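Local coordinates for protein EmGH1 (PDB 5Z87) that probably hydrolyses beta-glucosides as a glycoside hydrolase family 3 enzyme, and may also act on beta-xylosides and alpha-L-arabinofuranosides, at residues A[484-489]-A[535-540]; A[503-508]-A[556-561]; A[528-533]-A[563-568]; A[582-587]-A[599-604]. One frame throughout, in Å; residues are numbered along the deposited sequence.

Contact 1 (A[484-489]-A[535-540]); sequences AITAGD and NESTAR
With OG1 of T486 set between its own backbone N and carbonyl carbon (chi1 37°), and CG of N535 in the equivalent place (chi1 61°), hydroxyl and carboxamide face each other between the two loops. ND2 of N535 donates to OG1 of T486 over 2.9 Å, in a bond bent to 142° at the hydrogen, the hydroxyl lying somewhat off the amide plane. That hydroxyl is gripped twice, since OG1 of T486 donates to the anti lone pair of D489 OD2, 2.8 Å away, at the far end of a type II beta turn. The other end of the carboxamide serves its own loop: N535 OD1 accepts from the backbone N of S537, which stands above the carbonyl plane, and from that of T538, which comes nearly head-on. This Asx turn and wider Asx motif shape the loop after strand 527-533 in the family 3 C-terminal domain, and they fix the amide with ND2 directed at T486. Apolar carbons flank the polar centre. CG2 of I485 meets CG2 of T538 at 3.6 Å, roughly perpendicular, while CG2 of T486 lies 3.8 Å from CB of S537. F653 of the second subunit packs on T486 and T538.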
loop_
_atom_site.group_PDB
_atom_site.type_symbol
_atom_site.label_atom_id
_atom_site.label_comp_id
_atom_site.label_asym_id
_atom_site.label_seq_id
_atom_site.Cartn_x
_atom_site.Cartn_y
_atom_site.Cartn_z
ATOM N N ALA A 484 -26.028 -8.858 17.690
ATOM C CA ALA A 484 -26.283 -8.167 16.436
ATOM C C ALA A 484 -24.997 -7.516 15.947
ATOM O O ALA A 484 -24.170 -7.066 16.746
ATOM C CB ALA A 484 -27.377 -7.101 16.596
ATOM N N ILE A 485 -24.830 -7.479 14.623
ATOM C CA ILE A 485 -23.723 -6.757 13.998
ATOM C C ILE A 485 -24.156 -5.312 13.789
ATOM O O ILE A 485 -23.535 -4.369 14.301
ATOM C CB ILE A 485 -23.303 -7.423 12.674
ATOM C CG1 ILE A 485 -22.662 -8.789 12.948
ATOM C CG2 ILE A 485 -22.375 -6.511 11.876
ATOM C CD1 ILE A 485 -22.445 -9.636 11.712
ATOM N N THR A 486 -25.246 -5.134 13.061
ATOM C CA THR A 486 -25.813 -3.820 12.815
ATOM C C THR A 486 -27.156 -3.705 13.523
ATOM O O THR A 486 -27.894 -4.686 13.649
ATOM C CB THR A 486 -25.959 -3.578 11.314
ATOM O OG1 THR A 486 -26.339 -4.804 10.673
ATOM C CG2 THR A 486 -24.624 -3.121 10.749
ATOM N N ALA A 487 -27.454 -2.506 14.014
ATOM C CA ALA A 487 -28.673 -2.306 14.785
ATOM C C ALA A 487 -29.893 -2.357 13.875
ATOM O O ALA A 487 -29.880 -1.835 12.757
ATOM C CB ALA A 487 -28.621 -0.982 15.537
ATOM N N GLY A 488 -30.948 -3.010 14.362
ATOM C CA GLY A 488 -32.133 -3.239 13.571
ATOM C C GLY A 488 -32.048 -4.419 12.631
ATOM O O GLY A 488 -33.030 -4.707 11.933
ATOM N N ASP A 489 -30.911 -5.107 12.581
ATOM C CA ASP A 489 -30.747 -6.294 11.747
ATOM C C ASP A 489 -30.620 -7.495 12.684
ATOM O O ASP A 489 -29.529 -8.008 12.943
ATOM C CB ASP A 489 -29.529 -6.149 10.779
ATOM C CG ASP A 489 -29.729 -5.023 9.750
ATOM O OD1 ASP A 489 -30.822 -4.948 9.135
ATOM O OD2 ASP A 489 -28.792 -4.211 9.561
ATOM N N ASN A 535 -21.840 -8.516 7.407
ATOM C CA ASN A 535 -23.031 -8.480 6.564
ATOM C C ASN A 535 -22.839 -7.424 5.481
ATOM O O ASN A 535 -21.765 -6.823 5.338
ATOM C CB ASN A 535 -24.309 -8.255 7.395
ATOM C CG ASN A 535 -24.306 -6.942 8.150
ATOM O OD1 ASN A 535 -23.677 -5.967 7.735
ATOM N ND2 ASN A 535 -25.020 -6.907 9.270
ATOM N N GLU A 536 -23.914 -7.206 4.728
ATOM C CA GLU A 536 -23.941 -6.311 3.585
ATOM C C GLU A 536 -23.850 -4.850 3.989
ATOM O O GLU A 536 -23.752 -3.994 3.110
ATOM C CB GLU A 536 -25.215 -6.580 2.771
ATOM C CG GLU A 536 -25.219 -7.951 2.065
ATOM C CD GLU A 536 -25.640 -9.131 2.959
ATOM O OE1 GLU A 536 -25.731 -10.263 2.426
ATOM O OE2 GLU A 536 -25.873 -8.942 4.181
ATOM N N SER A 537 -23.861 -4.548 5.288
ATOM C CA SER A 537 -23.545 -3.207 5.763
ATOM C C SER A 537 -22.085 -3.043 6.194
ATOM O O SER A 537 -21.564 -1.927 6.137
ATOM C CB SER A 537 -24.456 -2.825 6.936
ATOM O OG SER A 537 -25.721 -2.406 6.481
ATOM N N THR A 538 -21.399 -4.110 6.619
ATOM C CA THR A 538 -20.011 -3.943 7.052
ATOM C C THR A 538 -19.009 -4.133 5.916
ATOM O O THR A 538 -17.898 -3.593 5.992
ATOM C CB THR A 538 -19.688 -4.880 8.224
ATOM O OG1 THR A 538 -19.887 -6.248 7.858
ATOM C CG2 THR A 538 -20.599 -4.548 9.415
ATOM N N ALA A 539 -19.378 -4.869 4.869
ATOM C CA ALA A 539 -18.672 -4.877 3.592
ATOM C C ALA A 539 -19.675 -4.425 2.539
ATOM O O ALA A 539 -20.668 -5.119 2.283
ATOM C CB ALA A 539 -18.111 -6.261 3.257
ATOM N N ARG A 540 -19.449 -3.253 1.962
ATOM C CA ARG A 540 -20.310 -2.804 0.881
ATOM C C ARG A 540 -19.553 -1.789 0.043
ATOM O O ARG A 540 -18.499 -1.277 0.431
ATOM C CB ARG A 540 -21.623 -2.210 1.401
ATOM C CG ARG A 540 -21.488 -0.828 2.018
ATOM C CD ARG A 540 -22.849 -0.217 2.317
ATOM N NE ARG A 540 -23.768 -0.285 1.176
ATOM C CZ ARG A 540 -24.964 -0.868 1.215
ATOM N NH1 ARG A 540 -25.391 -1.434 2.340
ATOM N NH2 ARG A 540 -25.738 -0.880 0.137
#

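Contact 2 (A[503-508]-A[556-561])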
loop_
_atom_site.group_PDB
_atom_site.type_symbol
_atom_site.label_atom_id
_atom_site.label_comp_id
_atom_site.label_asym_id
_atom_site.label_seq_id
_atom_site.Cartn_x
_atom_site.Cartn_y
_atom_site.Cartn_z
ATOM N N SER A 503 -26.862 2.682 7.967
ATOM C CA SER A 503 -26.624 1.602 8.907
ATOM C C SER A 503 -25.847 2.113 10.116
ATOM O O SER A 503 -24.933 2.937 9.989
ATOM C CB SER A 503 -25.867 0.477 8.203
ATOM O OG SER A 503 -25.475 -0.535 9.104
ATOM N N VAL A 504 -26.235 1.639 11.303
ATOM C CA VAL A 504 -25.552 1.961 12.553
ATOM C C VAL A 504 -25.094 0.664 13.219
ATOM O O VAL A 504 -25.729 -0.386 13.087
ATOM C CB VAL A 504 -26.446 2.792 13.502
ATOM C CG1 VAL A 504 -27.150 3.892 12.734
ATOM C CG2 VAL A 504 -27.471 1.926 14.166
ATOM N N GLN A 505 -23.967 0.731 13.923
ATOM C CA GLN A 505 -23.438 -0.466 14.559
ATOM C C GLN A 505 -24.305 -0.876 15.749
ATOM O O GLN A 505 -24.902 -0.041 16.426
ATOM C CB GLN A 505 -21.996 -0.236 15.005
ATOM C CG GLN A 505 -21.252 -1.517 15.334
ATOM C CD GLN A 505 -19.804 -1.262 15.697
ATOM O OE1 GLN A 505 -19.302 -0.159 15.513
ATOM N NE2 GLN A 505 -19.126 -2.282 16.218
ATOM N N ALA A 506 -24.370 -2.177 16.002
ATOM C CA ALA A 506 -25.223 -2.671 17.072
ATOM C C ALA A 506 -24.712 -2.213 18.432
ATOM O O ALA A 506 -23.511 -2.005 18.635
ATOM C CB ALA A 506 -25.306 -4.194 17.035
ATOM N N ASP A 507 -25.648 -2.049 19.371
ATOM C CA ASP A 507 -25.303 -1.526 20.692
ATOM C C ASP A 507 -24.585 -2.591 21.520
ATOM O O ASP A 507 -25.088 -3.714 21.649
ATOM C CB ASP A 507 -26.553 -1.038 21.419
ATOM C CG ASP A 507 -26.265 -0.618 22.846
ATOM O OD1 ASP A 507 -25.257 0.079 23.077
ATOM O OD2 ASP A 507 -27.042 -0.994 23.746
ATOM N N PRO A 508 -23.406 -2.288 22.074
ATOM C CA PRO A 508 -22.697 -3.297 22.879
ATOM C C PRO A 508 -23.472 -3.778 24.096
ATOM O O PRO A 508 -23.451 -4.982 24.377
ATOM C CB PRO A 508 -21.408 -2.573 23.281
ATOM C CG PRO A 508 -21.215 -1.537 22.230
ATOM C CD PRO A 508 -22.587 -1.087 21.847
ATOM N N GLU A 556 -10.733 -8.235 11.800
ATOM C CA GLU A 556 -11.379 -9.110 12.764
ATOM C C GLU A 556 -12.894 -9.065 12.601
ATOM O O GLU A 556 -13.458 -8.142 12.002
ATOM C CB GLU A 556 -11.036 -8.697 14.192
ATOM C CG GLU A 556 -9.990 -9.543 14.856
ATOM C CD GLU A 556 -10.490 -10.905 15.263
ATOM O OE1 GLU A 556 -11.655 -11.267 14.947
ATOM O OE2 GLU A 556 -9.706 -11.614 15.921
ATOM N N LEU A 557 -13.555 -10.081 13.158
ATOM C CA LEU A 557 -15.000 -10.027 13.352
ATOM C C LEU A 557 -15.387 -8.753 14.076
ATOM O O LEU A 557 -14.826 -8.422 15.128
ATOM C CB LEU A 557 -15.468 -11.236 14.155
ATOM C CG LEU A 557 -15.098 -12.562 13.524
ATOM C CD1 LEU A 557 -15.687 -13.679 14.365
ATOM C CD2 LEU A 557 -15.641 -12.585 12.094
ATOM N N ILE A 558 -16.328 -8.038 13.513
ATOM C CA ILE A 558 -16.678 -6.730 14.050
ATOM C C ILE A 558 -17.522 -6.900 15.308
ATOM O O ILE A 558 -18.279 -7.870 15.454
ATOM C CB ILE A 558 -17.402 -5.889 12.980
ATOM C CG1 ILE A 558 -17.509 -4.441 13.431
ATOM C CG2 ILE A 558 -18.792 -6.445 12.676
ATOM C CD1 ILE A 558 -17.822 -3.509 12.283
ATOM N N GLY A 559 -17.345 -5.967 16.243
ATOM C CA GLY A 559 -18.272 -5.831 17.358
ATOM C C GLY A 559 -18.067 -6.880 18.440
ATOM O O GLY A 559 -16.940 -7.145 18.880
ATOM N N GLU A 560 -19.177 -7.485 18.878
ATOM C CA GLU A 560 -19.193 -8.356 20.043
ATOM C C GLU A 560 -19.218 -9.822 19.676
ATOM O O GLU A 560 -19.470 -10.659 20.548
ATOM C CB GLU A 560 -20.397 -8.038 20.934
ATOM C CG GLU A 560 -20.212 -6.793 21.777
ATOM C CD GLU A 560 -20.193 -5.545 20.931
ATOM O OE1 GLU A 560 -21.165 -5.322 20.180
ATOM O OE2 GLU A 560 -19.197 -4.798 21.001
ATOM N N GLN A 561 -18.971 -10.155 18.412
ATOM C CA GLN A 561 -19.093 -11.544 17.987
ATOM C C GLN A 561 -18.039 -12.431 18.642
ATOM O O GLN A 561 -18.309 -13.600 18.935
ATOM C CB GLN A 561 -18.983 -11.638 16.469
ATOM C CG GLN A 561 -20.127 -11.005 15.678
ATOM C CD GLN A 561 -19.863 -11.128 14.189
ATOM O OE1 GLN A 561 -20.135 -12.166 13.584
ATOM N NE2 GLN A 561 -19.269 -10.091 13.607
HETATM O O HOH W 1 -21.186 -3.748 18.150
#
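P508 and E560 make the firmer part of this contact, the bent side chain of E560 bringing its carboxylate alongside the proline. OE1 of E560 lies 3.7 Å from CA of P508, and OE2 sits 3.9 Å from CB of the same ring. Bonds hold the carboxylate there: a water donates to OE1 of E560 at 2.6 Å and to the carbonyl O of A506 at 2.9 Å, and N511 also donates to OE1 from its ND2. The Q505 side is held more loosely. With CG anti to its backbone N (chi1 -165°) and an extended chain, Q505 reaches across so that NE2 rests 3.8 Å from CA of G559 and beside CG1 of I558, and makes a weak bond to the same water. F653 of the second subunit packs on Q505 and I558, while solvent reaches the contact at both P508 and G559. Were E560 an alanine, N511 and the water would probably lose the carboxylate oxygen they share, and P508 its neighbour. Both segments lead into helices: D507 caps helix 508-522 through OD2 to R510 N, and the type II' beta turn from I558 to Q561, with G559 at its positive-phi corner, places E560 at the N-cap position of helix 561-569.

Contact 3 (A[528-533]-A[563-568])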
loop_
_atom_site.group_PDB
_atom_site.type_symbol
_atom_site.label_atom_id
_atom_site.label_comp_id
_atom_site.label_asym_id
_atom_site.label_seq_id
_atom_site.Cartn_x
_atom_site.Cartn_y
_atom_site.Cartn_z
ATOM N N ILE A 528 -23.613 -26.649 19.623
ATOM C CA ILE A 528 -23.766 -25.217 19.371
ATOM C C ILE A 528 -23.162 -24.908 18.004
ATOM O O ILE A 528 -22.004 -25.258 17.742
ATOM C CB ILE A 528 -23.078 -24.374 20.458
ATOM C CG1 ILE A 528 -23.595 -24.733 21.848
ATOM C CG2 ILE A 528 -23.247 -22.885 20.186
ATOM C CD1 ILE A 528 -22.847 -24.005 22.928
ATOM N N VAL A 529 -23.936 -24.262 17.135
ATOM C CA VAL A 529 -23.471 -23.873 15.802
ATOM C C VAL A 529 -23.536 -22.359 15.725
ATOM O O VAL A 529 -24.633 -21.783 15.692
ATOM C CB VAL A 529 -24.294 -24.509 14.678
ATOM C CG1 VAL A 529 -23.893 -23.901 13.356
ATOM C CG2 VAL A 529 -24.101 -26.013 14.645
ATOM N N MET A 530 -22.368 -21.710 15.696
ATOM C CA MET A 530 -22.283 -20.254 15.697
ATOM C C MET A 530 -22.179 -19.734 14.265
ATOM O O MET A 530 -21.298 -20.156 13.503
ATOM C CB MET A 530 -21.087 -19.794 16.525
ATOM C CG MET A 530 -20.927 -20.589 17.816
ATOM S SD MET A 530 -19.717 -19.883 18.936
ATOM C CE MET A 530 -18.176 -20.336 18.122
ATOM N N CYS A 531 -23.087 -18.823 13.905
ATOM C CA CYS A 531 -23.162 -18.210 12.577
ATOM C C CYS A 531 -22.718 -16.756 12.708
ATOM O O CYS A 531 -23.476 -15.905 13.186
ATOM C CB CYS A 531 -24.571 -18.320 12.013
ATOM S SG CYS A 531 -25.112 -20.036 11.861
ATOM N N LEU A 532 -21.482 -16.483 12.291
ATOM C CA LEU A 532 -20.825 -15.204 12.529
ATOM C C LEU A 532 -20.220 -14.680 11.224
ATOM O O LEU A 532 -20.243 -15.345 10.181
ATOM C CB LEU A 532 -19.743 -15.347 13.610
ATOM C CG LEU A 532 -20.042 -16.228 14.829
ATOM C CD1 LEU A 532 -18.763 -16.607 15.535
ATOM C CD2 LEU A 532 -20.955 -15.495 15.776
ATOM N N GLY A 533 -19.674 -13.468 11.289
ATOM C CA GLY A 533 -18.917 -12.923 10.177
ATOM C C GLY A 533 -19.129 -11.436 10.005
ATOM O O GLY A 533 -18.741 -10.630 10.864
ATOM N N GLU A 563 -16.706 -11.897 21.641
ATOM C CA GLU A 563 -17.268 -12.050 22.979
ATOM C C GLU A 563 -18.299 -13.170 23.009
ATOM O O GLU A 563 -18.220 -14.081 23.842
ATOM C CB GLU A 563 -17.887 -10.727 23.440
ATOM C CG GLU A 563 -18.160 -10.671 24.930
ATOM C CD GLU A 563 -18.523 -9.285 25.412
ATOM O OE1 GLU A 563 -18.174 -8.300 24.716
ATOM O OE2 GLU A 563 -19.150 -9.183 26.494
ATOM N N LEU A 564 -19.257 -13.137 22.077
ATOM C CA LEU A 564 -20.275 -14.183 22.032
ATOM C C LEU A 564 -19.645 -15.555 21.835
ATOM O O LEU A 564 -20.041 -16.530 22.490
ATOM C CB LEU A 564 -21.278 -13.894 20.913
ATOM C CG LEU A 564 -22.189 -15.051 20.486
ATOM C CD1 LEU A 564 -23.229 -15.387 21.580
ATOM C CD2 LEU A 564 -22.866 -14.747 19.149
ATOM N N ALA A 565 -18.657 -15.648 20.941
ATOM C CA ALA A 565 -18.068 -16.942 20.627
ATOM C C ALA A 565 -17.343 -17.525 21.830
ATOM O O ALA A 565 -17.493 -18.714 22.138
ATOM C CB ALA A 565 -17.116 -16.813 19.443
ATOM N N GLU A 566 -16.551 -16.704 22.519
ATOM C CA GLU A 566 -15.843 -17.206 23.691
ATOM C C GLU A 566 -16.805 -17.573 24.820
ATOM O O GLU A 566 -16.547 -18.530 25.563
ATOM C CB GLU A 566 -14.815 -16.176 24.156
ATOM C CG GLU A 566 -13.838 -15.779 23.060
ATOM C CD GLU A 566 -12.705 -14.924 23.579
ATOM O OE1 GLU A 566 -12.804 -13.672 23.507
ATOM O OE2 GLU A 566 -11.717 -15.514 24.069
ATOM N N ALA A 567 -17.924 -16.847 24.952
ATOM C CA ALA A 567 -18.896 -17.177 25.990
ATOM C C ALA A 567 -19.493 -18.555 25.758
ATOM O O ALA A 567 -19.688 -19.319 26.708
ATOM C CB ALA A 567 -20.000 -16.124 26.052
ATOM N N LEU A 568 -19.783 -18.894 24.501
ATOM C CA LEU A 568 -20.362 -20.198 24.190
ATOM C C LEU A 568 -19.319 -21.302 24.263
ATOM O O LEU A 568 -19.621 -22.426 24.691
ATOM C CB LEU A 568 -21.011 -20.170 22.800
ATOM C CG LEU A 568 -22.216 -19.228 22.665
ATOM C CD1 LEU A 568 -22.705 -19.125 21.218
ATOM C CD2 LEU A 568 -23.365 -19.680 23.588
#
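Strand 528-533 and helix 563-568 run nearly antiparallel, with 168° between their directions and 10.1 Å between their axes at closest approach, and pack through I528, M530 and L532 on L564, A565 and L568. This is the strand-to-helix half of a beta-alpha-beta crossover: helix 561-569 leads on to strand 574-580, which lies parallel and next to strand 527-533 in the mixed sheet of the family 3 C-terminal domain. Side chains alternate along the strand, so that I528, M530 and L532 point to the helix while V529 and C531 point to the other side of the sheet, where V529 meets V576 and V578 and C531 meets A444. All six touching residues are buried, and the interface between the segments is held by apolar contact without any hydrogen bond.

At one end, CG2 of I528, anti to its backbone N, comes 3.9 Å from CD1 of L568. That leucine methyl also serves the middle of the strand, lying 3.8 Å from SD of M530 as the two side chains overlap alongside, antiparallel to each other. At the other end CD2 of L532 meets CD2 of L564 at 3.9 Å, and CD1 of L532 approaches CB of A565. I515 of helix 508-522 packs on L564, and L590 of helix 588-593 covers M530 and A565, so neighbouring helices flank the seam. The short side chain of A565 lets the methionine come close to the helix backbone: SD of M530 is 3.8 Å from CA of A565, and the bend at chi3 (-75°) lays its CE methyl 3.9 Å from CB of A565.

Contact 4 (A[582-587]-A[599-604]); sequences GRPLSP and DAFYPG
F601 and Y602 bring their rings against G582, and D599, which begins their segment, is linked to the same loop by a water that donates to OD2 of D599 at 2.9 Å and accepts from the backbone N of L585, also at 2.9 Å. OD1 of D599 takes a hydrogen bond from NE2 of H581 and a weak one from the backbone N of F601, and it stands above one face of the F601 ring, toward the rim. F601 comes two residues later. With CG anti to its carbonyl carbon (chi1 -81°), its ring has the carbonyl O of G582 at its edge, near the plane and 3.4 Å from CD1. CE1 of F601 reaches CA of P584 at 4.0 Å, while M147 and A148 of helix 146-150 pack against the same phenylalanine. Next, Y602 sets its ring obliquely against the backbone of G582, with CZ 3.2 Å from the glycine N and CE2 3.3 Å from its CA. Glycine suits this place, since a CB there would press on the tyrosine ring. Replacing Y602 by alanine strips that ring from G582 and would probably open a gap there. The segments meet without a direct hydrogen bond; the carbonyl oxygen at the ring edge, which is probably slightly positive, and the water between carboxylate and backbone N-H suggest that polar groups are satisfied inside a largely apolar contact.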
loop_
_atom_site.group_PDB
_atom_site.type_symbol
_atom_site.label_atom_id
_atom_site.label_comp_id
_atom_site.label_asym_id
_atom_site.label_seq_id
_atom_site.Cartn_x
_atom_site.Cartn_y
_atom_site.Cartn_z
ATOM N N GLY A 582 -18.941 -10.895 3.496
ATOM C CA GLY A 582 -18.480 -10.467 2.185
ATOM C C GLY A 582 -16.972 -10.527 1.970
ATOM O O GLY A 582 -16.473 -11.445 1.318
ATOM N N ARG A 583 -16.238 -9.558 2.501
ATOM C CA ARG A 583 -14.779 -9.533 2.341
ATOM C C ARG A 583 -14.117 -10.718 3.044
ATOM O O ARG A 583 -14.673 -11.286 3.988
ATOM C CB ARG A 583 -14.210 -8.246 2.917
ATOM C CG ARG A 583 -14.495 -8.120 4.412
ATOM C CD ARG A 583 -13.637 -7.059 5.079
ATOM N NE ARG A 583 -13.747 -5.769 4.400
ATOM C CZ ARG A 583 -14.759 -4.926 4.572
ATOM N NH1 ARG A 583 -15.749 -5.240 5.407
ATOM N NH2 ARG A 583 -14.774 -3.768 3.917
ATOM N N PRO A 584 -12.912 -11.095 2.622
ATOM C CA PRO A 584 -12.120 -12.024 3.438
ATOM C C PRO A 584 -11.918 -11.439 4.823
ATOM O O PRO A 584 -11.550 -10.269 4.964
ATOM C CB PRO A 584 -10.798 -12.138 2.673
ATOM C CG PRO A 584 -11.132 -11.731 1.254
ATOM C CD PRO A 584 -12.186 -10.669 1.412
ATOM N N LEU A 585 -12.162 -12.259 5.850
ATOM C CA LEU A 585 -12.004 -11.839 7.241
ATOM C C LEU A 585 -10.845 -12.577 7.906
ATOM O O LEU A 585 -10.487 -13.692 7.518
ATOM C CB LEU A 585 -13.290 -12.077 8.040
ATOM C CG LEU A 585 -14.442 -11.123 7.696
ATOM C CD1 LEU A 585 -15.726 -11.557 8.357
ATOM C CD2 LEU A 585 -14.103 -9.694 8.085
ATOM N N SER A 586 -10.268 -11.950 8.932
ATOM C CA SER A 586 -9.126 -12.505 9.660
ATOM C C SER A 586 -9.546 -12.743 11.104
ATOM O O SER A 586 -9.200 -11.959 12.003
ATOM C CB SER A 586 -7.914 -11.581 9.589
ATOM O OG SER A 586 -7.441 -11.523 8.264
ATOM N N PRO A 587 -10.287 -13.814 11.359
ATOM C CA PRO A 587 -10.917 -14.064 12.666
ATOM C C PRO A 587 -9.953 -14.809 13.596
ATOM O O PRO A 587 -10.045 -16.017 13.832
ATOM C CB PRO A 587 -12.140 -14.900 12.282
ATOM C CG PRO A 587 -11.615 -15.735 11.088
ATOM C CD PRO A 587 -10.492 -14.946 10.436
ATOM N N ASP A 599 -16.090 -21.695 6.243
ATOM C CA ASP A 599 -16.128 -20.361 5.655
ATOM C C ASP A 599 -17.054 -20.410 4.450
ATOM O O ASP A 599 -16.725 -21.024 3.429
ATOM C CB ASP A 599 -14.737 -19.866 5.266
ATOM C CG ASP A 599 -14.677 -18.344 5.167
ATOM O OD1 ASP A 599 -15.741 -17.713 4.906
ATOM O OD2 ASP A 599 -13.572 -17.780 5.359
ATOM N N ALA A 600 -18.216 -19.773 4.572
ATOM C CA ALA A 600 -19.228 -19.856 3.530
ATOM C C ALA A 600 -19.309 -18.595 2.691
ATOM O O ALA A 600 -20.043 -18.580 1.697
ATOM C CB ALA A 600 -20.607 -20.155 4.146
ATOM N N PHE A 601 -18.567 -17.553 3.065
ATOM C CA PHE A 601 -18.686 -16.252 2.433
ATOM C C PHE A 601 -20.165 -15.863 2.364
ATOM O O PHE A 601 -20.797 -15.673 3.411
ATOM C CB PHE A 601 -17.957 -16.284 1.079
ATOM C CG PHE A 601 -16.455 -16.097 1.226
ATOM C CD1 PHE A 601 -15.913 -14.819 1.361
ATOM C CD2 PHE A 601 -15.605 -17.188 1.318
ATOM C CE1 PHE A 601 -14.547 -14.635 1.527
ATOM C CE2 PHE A 601 -14.234 -17.018 1.493
ATOM C CZ PHE A 601 -13.700 -15.735 1.588
ATOM N N TYR A 602 -20.735 -15.726 1.174
ATOM C CA TYR A 602 -22.188 -15.597 1.041
ATOM C C TYR A 602 -22.620 -16.766 0.185
ATOM O O TYR A 602 -22.271 -16.807 -1.006
ATOM C CB TYR A 602 -22.607 -14.271 0.415
ATOM C CG TYR A 602 -22.426 -13.073 1.321
ATOM C CD1 TYR A 602 -22.764 -13.133 2.666
ATOM C CD2 TYR A 602 -21.895 -11.885 0.835
ATOM C CE1 TYR A 602 -22.607 -12.034 3.499
ATOM C CE2 TYR A 602 -21.748 -10.782 1.649
ATOM C CZ TYR A 602 -22.099 -10.863 2.990
ATOM O OH TYR A 602 -21.946 -9.770 3.818
ATOM N N PRO A 603 -23.314 -17.761 0.743
ATOM C CA PRO A 603 -23.477 -19.035 0.032
ATOM C C PRO A 603 -24.712 -19.109 -0.866
ATOM O O PRO A 603 -25.086 -20.194 -1.322
ATOM C CB PRO A 603 -23.540 -20.048 1.182
ATOM C CG PRO A 603 -24.151 -19.286 2.293
ATOM C CD PRO A 603 -23.733 -17.856 2.152
ATOM N N GLY A 604 -25.328 -17.978 -1.174
ATOM C CA GLY A 604 -26.417 -17.999 -2.131
ATOM C C GLY A 604 -27.733 -18.404 -1.492
ATOM O O GLY A 604 -27.843 -18.584 -0.281
HETATM O O HOH W 2 -12.529 -15.091 5.644
#

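Overall arrangement
All four contacts belong to the family 3 C-terminal domain. Contacts 1 and 2 lie about 8 Å apart between centres and are joined by probable backbone hydrogen bonds, A487 N to V504 O and I485 O to A506 N, each 2.9 Å; both also face the second subunit. Contact 3, about 13 Å from contact 2 between centres, is tied to it by OE1 of Q561, 2.7 Å from N of G533. Contact 4 reaches contact 1 through NH1 of R583, 2.8 Å from O of T538, and the side chains of T538 and R583 each come within about 3 Å (nearest atoms) of a bound magnesium ion, distinct from the one at D713 and I715. The contacts lie away from the dithiothreitol pocket, although E541 of that pocket directly follows segment 535-540.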